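Local coordinates for RagB/SusD family nutrient uptake outer membrane protein (Bacteroides thetaiotaomicron, PDB 7KV2) that probably binds beta-glucan at the bacterial cell surface, as a SusD-family outer membrane protein that serves glycan uptake in the gut, at residues 431-435 / 436-440; 278-281 / 282-286; 364-367 / 368-372; 463-466 / 467-470; 325-328 / 329-332. All coordinates share one frame; numbering follows the deposited sequence.

In the fold
All five contacts are local ones in the SusD-family part of a largely helical chain. Along the sequence they come in the order interaction 2, 5, 3, 1 and 4. Interactions 2 and 3 are loop turns, about 29 Å apart between centres. The others involve helices: 326-331 for interaction 5, the end of 425-435 for interaction 1, and 463-469 for interaction 4. Interactions 3 and 5 touch, where Thr371 packs on Arg325 and Lys326. Helix 446-456 meets side chains of interactions 1, 4 and 5, so it ties these three helix segments together. The contacts thus shape separate turns and helix ends of what is probably a TPR-like helical scaffold, as in other SusD proteins.

Interaction 1 of 5, residues 431-435 / 436-440; sequences LVHKR and AGLVT
Leu438 folds back over the imidazole of His433 at the C-terminal end of helix 425-435, which closes in a Schellman motif. The two side chains cross at about a right angle. CD1 of Leu438 lies over one face of the ring, 3.4 Å from the centroid and shifted toward the rim, in a CH-pi contact. The ring reaches this place because CG of His433 stands opposite the backbone N (chi1 -166°). Thr440 O sits at the ring edge, 2.9 Å from His433 NE2. On the ring's other nitrogen, ND1 is hydrogen-bonded to Glu452 of helix 446-456, so the imidazole is also tied to a neighbouring helix.

Lys434, in the last turn of the helix, lies beside the returning chain. Its CG lies 3.5 Å from Leu438 O, while its NZ forms a salt bridge with Glu441. The helix end is closed by Gly437, which has a positive phi of 93°. Gly437 N donates to Lys434 O at 3.0 Å. Ala436 N adds weak bonds to the carbonyls of Val432 and His433. One water then bridges the turn, donating to Lys434 O at 3.1 Å and to Leu438 O at 2.9 Å.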
# COMPACT_ATOMS: atom_id res chain seq x y z
N LEU A 431 -11.67 -18.70 -7.12
CA LEU A 431 -11.76 -18.71 -5.62
C LEU A 431 -11.99 -17.27 -5.15
O LEU A 431 -12.89 -17.03 -4.31
CB LEU A 431 -10.48 -19.29 -5.03
CG LEU A 431 -10.37 -20.82 -5.03
CD1 LEU A 431 -9.00 -21.23 -4.53
CD2 LEU A 431 -11.46 -21.44 -4.18
N VAL A 432 -11.28 -16.35 -5.76
CA VAL A 432 -11.42 -14.89 -5.50
C VAL A 432 -12.77 -14.36 -6.00
O VAL A 432 -13.49 -13.64 -5.23
CB VAL A 432 -10.24 -14.09 -6.08
CG1 VAL A 432 -10.46 -12.60 -5.89
CG2 VAL A 432 -8.93 -14.53 -5.47
N HIS A 433 -13.13 -14.64 -7.26
CA HIS A 433 -14.39 -14.18 -7.89
C HIS A 433 -15.59 -14.64 -7.05
O HIS A 433 -16.52 -13.83 -6.75
CB HIS A 433 -14.39 -14.71 -9.35
CG HIS A 433 -15.39 -14.09 -10.26
ND1 HIS A 433 -15.16 -12.90 -10.90
CD2 HIS A 433 -16.60 -14.54 -10.69
CE1 HIS A 433 -16.18 -12.61 -11.68
NE2 HIS A 433 -17.11 -13.60 -11.56
N LYS A 434 -15.56 -15.90 -6.65
CA LYS A 434 -16.73 -16.51 -5.95
C LYS A 434 -16.73 -16.12 -4.48
O LYS A 434 -17.82 -16.04 -3.93
CB LYS A 434 -16.78 -18.03 -6.17
CG LYS A 434 -17.16 -18.39 -7.60
CD LYS A 434 -17.80 -19.74 -7.72
CE LYS A 434 -16.87 -20.82 -7.23
NZ LYS A 434 -17.21 -22.14 -7.83
N ARG A 435 -15.58 -15.81 -3.89
CA ARG A 435 -15.57 -15.35 -2.48
C ARG A 435 -16.40 -14.06 -2.40
O ARG A 435 -17.11 -13.90 -1.43
CB ARG A 435 -14.14 -15.13 -1.96
CG ARG A 435 -14.10 -14.73 -0.49
CD ARG A 435 -14.12 -13.21 -0.34
NE ARG A 435 -12.87 -12.58 -0.78
CZ ARG A 435 -11.72 -12.48 -0.08
NH1 ARG A 435 -11.60 -13.03 1.11
NH2 ARG A 435 -10.67 -11.87 -0.62
N ALA A 436 -16.37 -13.23 -3.45
CA ALA A 436 -17.10 -11.94 -3.51
C ALA A 436 -18.61 -12.11 -3.74
O ALA A 436 -19.32 -11.08 -3.79
CB ALA A 436 -16.48 -11.09 -4.57
N GLY A 437 -19.12 -13.34 -3.81
CA GLY A 437 -20.57 -13.61 -3.97
C GLY A 437 -20.99 -13.77 -5.42
O GLY A 437 -22.22 -13.85 -5.65
N LEU A 438 -20.07 -13.82 -6.38
CA LEU A 438 -20.42 -13.83 -7.82
C LEU A 438 -20.70 -15.29 -8.20
O LEU A 438 -19.94 -16.20 -7.78
CB LEU A 438 -19.31 -13.22 -8.69
CG LEU A 438 -19.05 -11.73 -8.45
CD1 LEU A 438 -17.90 -11.24 -9.27
CD2 LEU A 438 -20.27 -10.90 -8.74
N VAL A 439 -21.78 -15.54 -8.92
CA VAL A 439 -22.15 -16.96 -9.21
C VAL A 439 -21.50 -17.38 -10.53
O VAL A 439 -21.19 -18.57 -10.67
CB VAL A 439 -23.67 -17.19 -9.20
CG1 VAL A 439 -24.30 -16.75 -7.89
CG2 VAL A 439 -24.35 -16.54 -10.38
N THR A 440 -21.28 -16.47 -11.47
CA THR A 440 -20.74 -16.83 -12.81
C THR A 440 -19.23 -17.01 -12.71
O THR A 440 -18.56 -16.03 -12.35
CB THR A 440 -21.06 -15.80 -13.90
OG1 THR A 440 -22.47 -15.69 -13.98
CG2 THR A 440 -20.50 -16.16 -15.26
O HOH W 1 -20.49 -16.97 -5.09

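Interaction 2 of 5, residues 278-281 / 282-286; sequences NYKD and DNAVR
The phenol ring of Tyr279 and the guanidinium of Arg286 meet obliquely, their planes only 20° apart. CE1 of Tyr279 lies 3.7 Å from NH1 of Arg286. They meet beyond the open end of a type II beta turn from Asp281 to Ala284, in the loop after strand 273-277. Arg286 has an extended chain, which carries its charged end back alongside the tyrosine. There NH1 forms a salt bridge with Asp61, and NH2 bonds to Trp62 O. Tyr279 OH bonds to His58 O, so both polar ends have partners among His58, Asp61 and Trp62, and Arg286 NH1 also bonds Gly296 O.

Lys280 lies along the turn. Its extended chain brings CE to 3.2 Å from Asp282 O. Its ammonium stays well away from the Asp282 carboxylate, with Lys280 NZ and Asp282 OD2 6.6 Å apart, so any attraction there is probably slight. The carboxylate of Asp281 turns off the other way, and OD2 accepts from the backbone N of Asp387. Ala284 points its methyl inward, with CB 3.1 Å from Lys280 O. The turn itself is closed by Ala284 N, which donates to Asp281 O at 3.0 Å with an N-H...O angle of 159°.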
# COMPACT_ATOMS: atom_id res chain seq x y z
N ASN A 278 1.41 -2.24 11.01
CA ASN A 278 0.66 -2.14 12.29
C ASN A 278 0.44 -0.69 12.66
O ASN A 278 1.41 0.08 12.64
CB ASN A 278 1.41 -2.82 13.43
CG ASN A 278 1.45 -4.31 13.26
OD1 ASN A 278 0.58 -4.87 12.62
ND2 ASN A 278 2.51 -4.95 13.73
N TYR A 279 -0.79 -0.38 13.04
CA TYR A 279 -1.20 0.89 13.69
C TYR A 279 -2.07 0.56 14.88
O TYR A 279 -2.76 -0.46 14.78
CB TYR A 279 -1.96 1.73 12.67
CG TYR A 279 -1.11 2.31 11.58
CD1 TYR A 279 -0.22 3.33 11.87
CD2 TYR A 279 -1.21 1.90 10.25
CE1 TYR A 279 0.49 3.97 10.87
CE2 TYR A 279 -0.46 2.49 9.24
CZ TYR A 279 0.38 3.53 9.56
OH TYR A 279 1.10 4.17 8.60
N LYS A 280 -2.03 1.37 15.95
CA LYS A 280 -2.90 1.11 17.14
C LYS A 280 -3.51 2.42 17.66
O LYS A 280 -2.87 3.47 17.53
CB LYS A 280 -2.06 0.42 18.22
CG LYS A 280 -0.97 1.32 18.78
CD LYS A 280 -0.41 0.92 20.13
CE LYS A 280 0.19 2.11 20.85
NZ LYS A 280 1.09 1.68 21.94
N ASP A 281 -4.69 2.35 18.27
CA ASP A 281 -5.22 3.52 19.04
C ASP A 281 -4.95 3.34 20.55
O ASP A 281 -5.03 4.35 21.23
CB ASP A 281 -6.72 3.76 18.81
CG ASP A 281 -7.64 2.71 19.39
OD1 ASP A 281 -7.26 1.51 19.33
OD2 ASP A 281 -8.73 3.09 19.90
N ASP A 282 -4.75 2.12 21.04
CA ASP A 282 -4.69 1.81 22.50
C ASP A 282 -3.50 2.57 23.13
O ASP A 282 -2.36 2.18 22.85
CB ASP A 282 -4.60 0.30 22.74
CG ASP A 282 -4.74 -0.12 24.19
OD1 ASP A 282 -5.31 0.66 24.99
OD2 ASP A 282 -4.29 -1.24 24.52
N ASN A 283 -3.78 3.62 23.93
CA ASN A 283 -2.78 4.56 24.55
C ASN A 283 -1.84 5.14 23.47
O ASN A 283 -0.63 5.39 23.75
CB ASN A 283 -2.01 3.88 25.69
CG ASN A 283 -2.91 3.42 26.83
OD1 ASN A 283 -2.75 2.30 27.33
ND2 ASN A 283 -3.86 4.26 27.23
N ALA A 284 -2.35 5.35 22.24
CA ALA A 284 -1.53 5.85 21.10
C ALA A 284 -1.34 7.37 21.28
O ALA A 284 -2.32 8.07 21.69
CB ALA A 284 -2.19 5.48 19.79
N VAL A 285 -0.12 7.88 21.01
CA VAL A 285 0.23 9.31 21.29
C VAL A 285 0.88 9.96 20.05
O VAL A 285 1.65 10.93 20.22
CB VAL A 285 1.08 9.43 22.58
CG1 VAL A 285 0.29 8.98 23.79
CG2 VAL A 285 2.39 8.67 22.49
N ARG A 286 0.56 9.50 18.83
CA ARG A 286 1.01 10.18 17.59
C ARG A 286 0.33 11.56 17.58
O ARG A 286 -0.85 11.66 18.03
CB ARG A 286 0.71 9.35 16.33
CG ARG A 286 1.36 9.90 15.08
CD ARG A 286 0.92 9.17 13.82
NE ARG A 286 1.86 9.32 12.70
CZ ARG A 286 1.84 8.57 11.59
NH1 ARG A 286 0.91 7.63 11.45
NH2 ARG A 286 2.76 8.73 10.65

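Interaction 3 of 5, residues 364-367 / 368-372; sequences YTTR and YQDTG
The chain reverses through Arg367 to Asp370, and Gln369 takes a positive phi (65°) as Asp370 N donates to Arg367 O at 3.2 Å. Across the mouth of this bend, Tyr364 and Asp370 approach from opposite directions. The hydroxyl of Tyr364 donates to Asp370 OD1 at 2.6 Å; OD1 accepts on its syn lone pair, the side of the other oxygen. OD1 lies in the plane of the phenol ring, at its edge, and the carboxylate is twisted 54° from that plane. A chi1 of -179° swings the Asp370 carboxylate away from its own backbone N and across to the tyrosine.

A second donor serves the same oxygen. A water gives a hydrogen bond to Asp370 OD1 at 2.7 Å and accepts one from Arg367 N at 2.9 Å. The carboxylate is thus tied to the tyrosine hydroxyl directly and, through the water, to the backbone of Arg367. Thr366 crosses it at about a right angle, with its methyl CG2 3.4 Å from Asp370 OD2.

This is a type II beta turn, in the loop that leads into strand 373-375. At its corner the Tyr368 ring turns back over Gln369, whose CG lies 3.4 Å above the ring centre. The amide oxygen of Gln369 accepts from the backbone N of Val83 and of Gly84. Arg367 points off from the turn: NH1 bonds to Trp319 O, and its guanidinium makes a cation-pi contact with Tyr306. Beyond Asp370, the hydroxyl of Tyr364 also rests on the backbone of Gly372, with OH 3.4 Å from CA.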
# COMPACT_ATOMS: atom_id res chain seq x y z
N TYR A 364 -23.49 16.36 5.42
CA TYR A 364 -22.04 16.62 5.60
C TYR A 364 -21.69 17.76 4.65
O TYR A 364 -22.55 18.11 3.85
CB TYR A 364 -21.19 15.35 5.44
CG TYR A 364 -21.07 14.81 4.04
CD1 TYR A 364 -22.00 13.93 3.54
CD2 TYR A 364 -20.01 15.14 3.21
CE1 TYR A 364 -21.93 13.43 2.26
CE2 TYR A 364 -19.92 14.65 1.92
CZ TYR A 364 -20.89 13.81 1.43
OH TYR A 364 -20.85 13.28 0.18
N THR A 365 -20.44 18.22 4.69
CA THR A 365 -19.89 19.28 3.83
C THR A 365 -19.17 18.66 2.63
O THR A 365 -18.07 18.14 2.79
CB THR A 365 -19.03 20.25 4.66
OG1 THR A 365 -19.88 20.80 5.67
CG2 THR A 365 -18.48 21.36 3.80
N THR A 366 -19.83 18.65 1.47
CA THR A 366 -19.26 18.10 0.23
C THR A 366 -18.05 18.97 -0.12
O THR A 366 -18.13 20.21 0.09
CB THR A 366 -20.30 18.02 -0.91
OG1 THR A 366 -20.77 19.33 -1.29
CG2 THR A 366 -21.49 17.15 -0.53
N ARG A 367 -16.98 18.36 -0.57
CA ARG A 367 -15.77 19.11 -0.98
C ARG A 367 -15.51 18.85 -2.46
O ARG A 367 -16.40 18.38 -3.16
CB ARG A 367 -14.62 18.72 -0.06
CG ARG A 367 -14.74 19.34 1.32
CD ARG A 367 -13.43 19.19 2.09
NE ARG A 367 -12.97 20.47 2.56
CZ ARG A 367 -11.83 20.67 3.17
NH1 ARG A 367 -11.01 19.65 3.37
NH2 ARG A 367 -11.51 21.89 3.59
N TYR A 368 -14.32 19.19 -2.94
CA TYR A 368 -13.99 19.09 -4.36
C TYR A 368 -14.10 17.62 -4.79
O TYR A 368 -13.66 16.72 -4.05
CB TYR A 368 -12.60 19.69 -4.53
CG TYR A 368 -12.10 19.68 -5.94
CD1 TYR A 368 -12.90 20.14 -6.99
CD2 TYR A 368 -10.86 19.17 -6.24
CE1 TYR A 368 -12.43 20.10 -8.30
CE2 TYR A 368 -10.38 19.15 -7.53
CZ TYR A 368 -11.17 19.61 -8.57
OH TYR A 368 -10.68 19.54 -9.83
N GLN A 369 -14.71 17.38 -5.94
CA GLN A 369 -14.84 16.03 -6.54
C GLN A 369 -15.71 15.11 -5.68
O GLN A 369 -15.71 13.91 -5.94
CB GLN A 369 -13.46 15.44 -6.85
CG GLN A 369 -12.63 16.37 -7.73
CD GLN A 369 -11.20 15.90 -7.93
OE1 GLN A 369 -10.55 15.40 -6.99
NE2 GLN A 369 -10.66 16.14 -9.12
N ASP A 370 -16.61 15.66 -4.88
CA ASP A 370 -17.55 14.86 -4.05
C ASP A 370 -18.40 13.97 -4.96
O ASP A 370 -18.85 14.44 -6.03
CB ASP A 370 -18.52 15.73 -3.24
CG ASP A 370 -19.46 14.89 -2.38
OD1 ASP A 370 -18.99 14.35 -1.35
OD2 ASP A 370 -20.65 14.76 -2.75
N THR A 371 -18.58 12.71 -4.58
CA THR A 371 -19.47 11.78 -5.32
C THR A 371 -20.58 11.26 -4.41
O THR A 371 -21.47 10.55 -4.95
CB THR A 371 -18.68 10.58 -5.84
OG1 THR A 371 -18.14 9.93 -4.68
CG2 THR A 371 -17.59 10.99 -6.80
N GLY A 372 -20.51 11.50 -3.10
CA GLY A 372 -21.40 10.81 -2.14
C GLY A 372 -20.82 9.48 -1.65
O GLY A 372 -21.35 8.92 -0.65
O HOH W 2 -16.71 15.49 -0.41

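Interaction 4 of 5, residues 463-466 / 467-470; sequences RYWD and LIRT
Arg469 and Asp466 lie side by side and point the same way from helix 463-469. The arginine CG sits between its backbone N and carbonyl carbon (chi1 73°), and the chain then runs extended to NE. This carries the guanidinium alongside the aspartate, where NE and NH2 both grip OD1, at 2.9 and 3.2 Å. The oxygen lies in the guanidinium plane, but the two flat groups stand almost at right angles, 86° apart. NE meets OD1 on its anti side, and NH2 comes from above the carboxylate plane.

On another side of the helix, Ile468 extends CD1 over a face of the Tyr464 ring, 3.7 Å from the centroid and displaced toward the rim, in a CH-pi contact. The tyrosine hydroxyl bonds to Trp489. Leu467 packs on Arg463: CD2 lies over the centre of one guanidinium face, 3.6 Å from CZ. A bend at chi2 (61°) folds Arg463 back above the leucine, and its NH2 forms a salt bridge with Asp79. These i to i+3 and i to i+4 pairs lie along a buried helix of the SusD-family region, packed against helices 217-231, 446-456 and 473-476.

At the C-terminal end, Asp466 O accepts from Thr470 N and from Thr470 OG1, the latter at 2.7 Å. The two donors come from opposite faces of the carbonyl plane. Asp466 OD2 bonds to Arg453 and Arg469 NH1 to Glu414. Arg453, Asp466, Arg469 and Glu414 form a chain of alternating charge, and the middle two are buried. This network would be expected to keep Asp466 ionised.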
# COMPACT_ATOMS: atom_id res chain seq x y z
N ARG A 463 -3.58 -0.77 -8.34
CA ARG A 463 -4.17 -0.57 -9.69
C ARG A 463 -3.19 0.20 -10.61
O ARG A 463 -3.07 -0.17 -11.81
CB ARG A 463 -5.52 0.16 -9.53
CG ARG A 463 -6.19 0.55 -10.85
CD ARG A 463 -6.52 -0.66 -11.72
NE ARG A 463 -7.38 -0.21 -12.82
CZ ARG A 463 -7.68 -0.93 -13.90
NH1 ARG A 463 -7.18 -2.14 -14.07
NH2 ARG A 463 -8.48 -0.43 -14.80
N TYR A 464 -2.58 1.26 -10.11
CA TYR A 464 -1.71 2.11 -10.97
C TYR A 464 -0.58 1.23 -11.49
O TYR A 464 -0.37 1.23 -12.72
CB TYR A 464 -1.17 3.29 -10.21
CG TYR A 464 -0.41 4.30 -11.05
CD1 TYR A 464 -0.94 4.81 -12.23
CD2 TYR A 464 0.87 4.71 -10.69
CE1 TYR A 464 -0.27 5.79 -12.95
CE2 TYR A 464 1.57 5.65 -11.43
CZ TYR A 464 1.00 6.19 -12.56
OH TYR A 464 1.66 7.15 -13.30
N TRP A 465 0.08 0.48 -10.60
CA TRP A 465 1.20 -0.41 -11.00
C TRP A 465 0.70 -1.50 -11.96
O TRP A 465 1.44 -1.82 -12.92
CB TRP A 465 1.94 -0.96 -9.78
CG TRP A 465 2.24 0.11 -8.78
CD1 TRP A 465 1.75 0.16 -7.50
CD2 TRP A 465 2.90 1.36 -9.00
NE1 TRP A 465 2.10 1.33 -6.90
CE2 TRP A 465 2.85 2.06 -7.78
CE3 TRP A 465 3.63 1.90 -10.08
CZ2 TRP A 465 3.45 3.31 -7.63
CZ3 TRP A 465 4.21 3.14 -9.93
CH2 TRP A 465 4.11 3.83 -8.72
N ASP A 466 -0.49 -2.07 -11.73
CA ASP A 466 -1.05 -3.11 -12.63
C ASP A 466 -1.27 -2.52 -14.05
O ASP A 466 -0.94 -3.20 -15.05
CB ASP A 466 -2.32 -3.76 -12.05
CG ASP A 466 -2.05 -4.62 -10.82
OD1 ASP A 466 -0.88 -5.09 -10.64
OD2 ASP A 466 -3.00 -4.79 -10.01
N LEU A 467 -1.82 -1.31 -14.15
CA LEU A 467 -2.06 -0.65 -15.47
C LEU A 467 -0.73 -0.46 -16.19
O LEU A 467 -0.66 -0.77 -17.41
CB LEU A 467 -2.74 0.71 -15.27
CG LEU A 467 -4.22 0.61 -14.95
CD1 LEU A 467 -4.77 1.94 -14.52
CD2 LEU A 467 -5.01 -0.03 -16.10
N ILE A 468 0.28 0.01 -15.48
CA ILE A 468 1.57 0.37 -16.13
C ILE A 468 2.20 -0.96 -16.61
O ILE A 468 2.56 -1.01 -17.78
CB ILE A 468 2.50 1.17 -15.22
CG1 ILE A 468 1.95 2.58 -14.97
CG2 ILE A 468 3.90 1.20 -15.82
CD1 ILE A 468 2.72 3.38 -13.96
N ARG A 469 2.31 -1.98 -15.74
CA ARG A 469 3.12 -3.20 -16.03
C ARG A 469 2.47 -4.04 -17.13
O ARG A 469 3.21 -4.84 -17.76
CB ARG A 469 3.35 -4.05 -14.79
CG ARG A 469 2.13 -4.81 -14.29
CD ARG A 469 2.38 -5.41 -12.92
NE ARG A 469 1.19 -6.07 -12.42
CZ ARG A 469 0.68 -7.22 -12.90
NH1 ARG A 469 1.30 -7.89 -13.85
NH2 ARG A 469 -0.42 -7.73 -12.40
N THR A 470 1.15 -3.92 -17.33
CA THR A 470 0.39 -4.72 -18.34
C THR A 470 0.23 -3.94 -19.65
O THR A 470 -0.41 -4.47 -20.55
CB THR A 470 -0.99 -5.12 -17.80
OG1 THR A 470 -1.74 -3.93 -17.53
CG2 THR A 470 -0.87 -5.98 -16.57

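Interaction 5 of 5, residues 325-328 / 329-332; sequences RKET and YERY
The guanidinium of Arg331 lies flat against Thr328, and the two side chains run side by side in the same direction. CA of Thr328 sits 3.5 Å above the guanidinium plane, toward its rim. Thr328 OG1 is 3.5 Å from NH1 of Arg331. A bend at chi3 (51°) turns the arginine back over the threonine. One turn apart on the helix, Lys326 and Glu330 approach obliquely. The lysine carbons do the touching, with CE 3.3 Å from Glu330 OE2. Lys326 NZ stays 4.2 Å from Glu330 OE2, too far for a salt bridge, so the attraction is probably modest.

These pairs sit on the short helix 326-331, with Arg325 at its N-cap position. Glu330 N donates to Lys326 O at 3.0 Å. Near the C-terminal end Arg331 N donates three residues back, to Thr328 O, at 3.3 Å. The ring of Tyr332 comes against the same carbonyl, its CD2 3.2 Å from Thr328 O.

Farther out, Asp80, from a distant part of the chain, holds both partners of the first pair. The Asp80 carboxylate pairs in a salt bridge with Arg331 NH1, and the Asp80 carbonyl oxygen accepts from Thr328 OG1. Tyr332 OH bonds to Leu455 O of helix 446-456. On another side of the helix, the ring of Tyr329 stacks on Phe373.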
# COMPACT_ATOMS: atom_id res chain seq x y z
N ARG A 325 -14.94 7.25 -6.94
CA ARG A 325 -15.62 7.60 -8.22
C ARG A 325 -16.95 6.86 -8.33
O ARG A 325 -17.05 5.66 -8.00
CB ARG A 325 -14.74 7.26 -9.41
CG ARG A 325 -13.41 7.99 -9.41
CD ARG A 325 -12.66 7.62 -10.65
NE ARG A 325 -11.37 8.29 -10.78
CZ ARG A 325 -10.83 8.64 -11.94
NH1 ARG A 325 -11.50 8.51 -13.08
NH2 ARG A 325 -9.64 9.20 -11.96
N LYS A 326 -17.98 7.58 -8.75
CA LYS A 326 -19.29 6.95 -9.09
C LYS A 326 -19.04 5.76 -10.01
O LYS A 326 -19.67 4.70 -9.80
CB LYS A 326 -20.20 7.99 -9.74
CG LYS A 326 -21.60 7.53 -10.10
CD LYS A 326 -22.44 8.61 -10.79
CE LYS A 326 -23.88 8.19 -10.99
NZ LYS A 326 -24.64 9.20 -11.77
N GLU A 327 -18.11 5.87 -10.96
CA GLU A 327 -17.85 4.78 -11.93
C GLU A 327 -17.32 3.53 -11.22
O GLU A 327 -17.55 2.42 -11.71
CB GLU A 327 -16.89 5.25 -13.02
CG GLU A 327 -17.51 6.37 -13.88
CD GLU A 327 -17.70 7.75 -13.23
OE1 GLU A 327 -16.96 8.11 -12.29
OE2 GLU A 327 -18.56 8.50 -13.70
N THR A 328 -16.62 3.70 -10.09
CA THR A 328 -16.10 2.56 -9.30
C THR A 328 -17.29 1.80 -8.72
O THR A 328 -17.40 0.59 -8.90
CB THR A 328 -15.12 3.05 -8.22
OG1 THR A 328 -13.99 3.61 -8.88
CG2 THR A 328 -14.69 1.94 -7.30
N TYR A 329 -18.22 2.51 -8.15
CA TYR A 329 -19.44 1.85 -7.61
C TYR A 329 -20.21 1.10 -8.72
O TYR A 329 -20.66 -0.08 -8.50
CB TYR A 329 -20.32 2.88 -6.95
CG TYR A 329 -21.62 2.31 -6.46
CD1 TYR A 329 -21.73 1.77 -5.19
CD2 TYR A 329 -22.77 2.38 -7.24
CE1 TYR A 329 -22.96 1.32 -4.72
CE2 TYR A 329 -23.99 1.90 -6.79
CZ TYR A 329 -24.08 1.36 -5.53
OH TYR A 329 -25.31 0.90 -5.10
N GLU A 330 -20.36 1.75 -9.88
CA GLU A 330 -21.14 1.22 -11.03
C GLU A 330 -20.48 0.03 -11.72
O GLU A 330 -21.20 -0.68 -12.39
CB GLU A 330 -21.36 2.31 -12.07
CG GLU A 330 -22.22 3.42 -11.55
CD GLU A 330 -22.46 4.55 -12.54
OE1 GLU A 330 -21.59 4.78 -13.43
OE2 GLU A 330 -23.49 5.25 -12.34
N ARG A 331 -19.17 -0.23 -11.55
CA ARG A 331 -18.50 -1.34 -12.29
C ARG A 331 -18.82 -2.67 -11.61
O ARG A 331 -18.72 -3.71 -12.30
CB ARG A 331 -17.01 -1.03 -12.51
CG ARG A 331 -16.01 -1.64 -11.54
CD ARG A 331 -14.55 -1.50 -12.02
NE ARG A 331 -14.23 -0.11 -12.40
CZ ARG A 331 -13.62 0.79 -11.60
NH1 ARG A 331 -13.26 0.48 -10.37
NH2 ARG A 331 -13.38 2.01 -12.05
N TYR A 332 -19.30 -2.67 -10.36
CA TYR A 332 -19.67 -3.89 -9.59
C TYR A 332 -21.07 -4.40 -9.95
O TYR A 332 -22.01 -3.60 -10.04
CB TYR A 332 -19.64 -3.63 -8.08
CG TYR A 332 -18.24 -3.44 -7.55
CD1 TYR A 332 -17.39 -4.53 -7.33
CD2 TYR A 332 -17.71 -2.17 -7.38
CE1 TYR A 332 -16.08 -4.35 -6.88
CE2 TYR A 332 -16.42 -1.99 -6.91
CZ TYR A 332 -15.58 -3.08 -6.68
OH TYR A 332 -14.26 -2.88 -6.29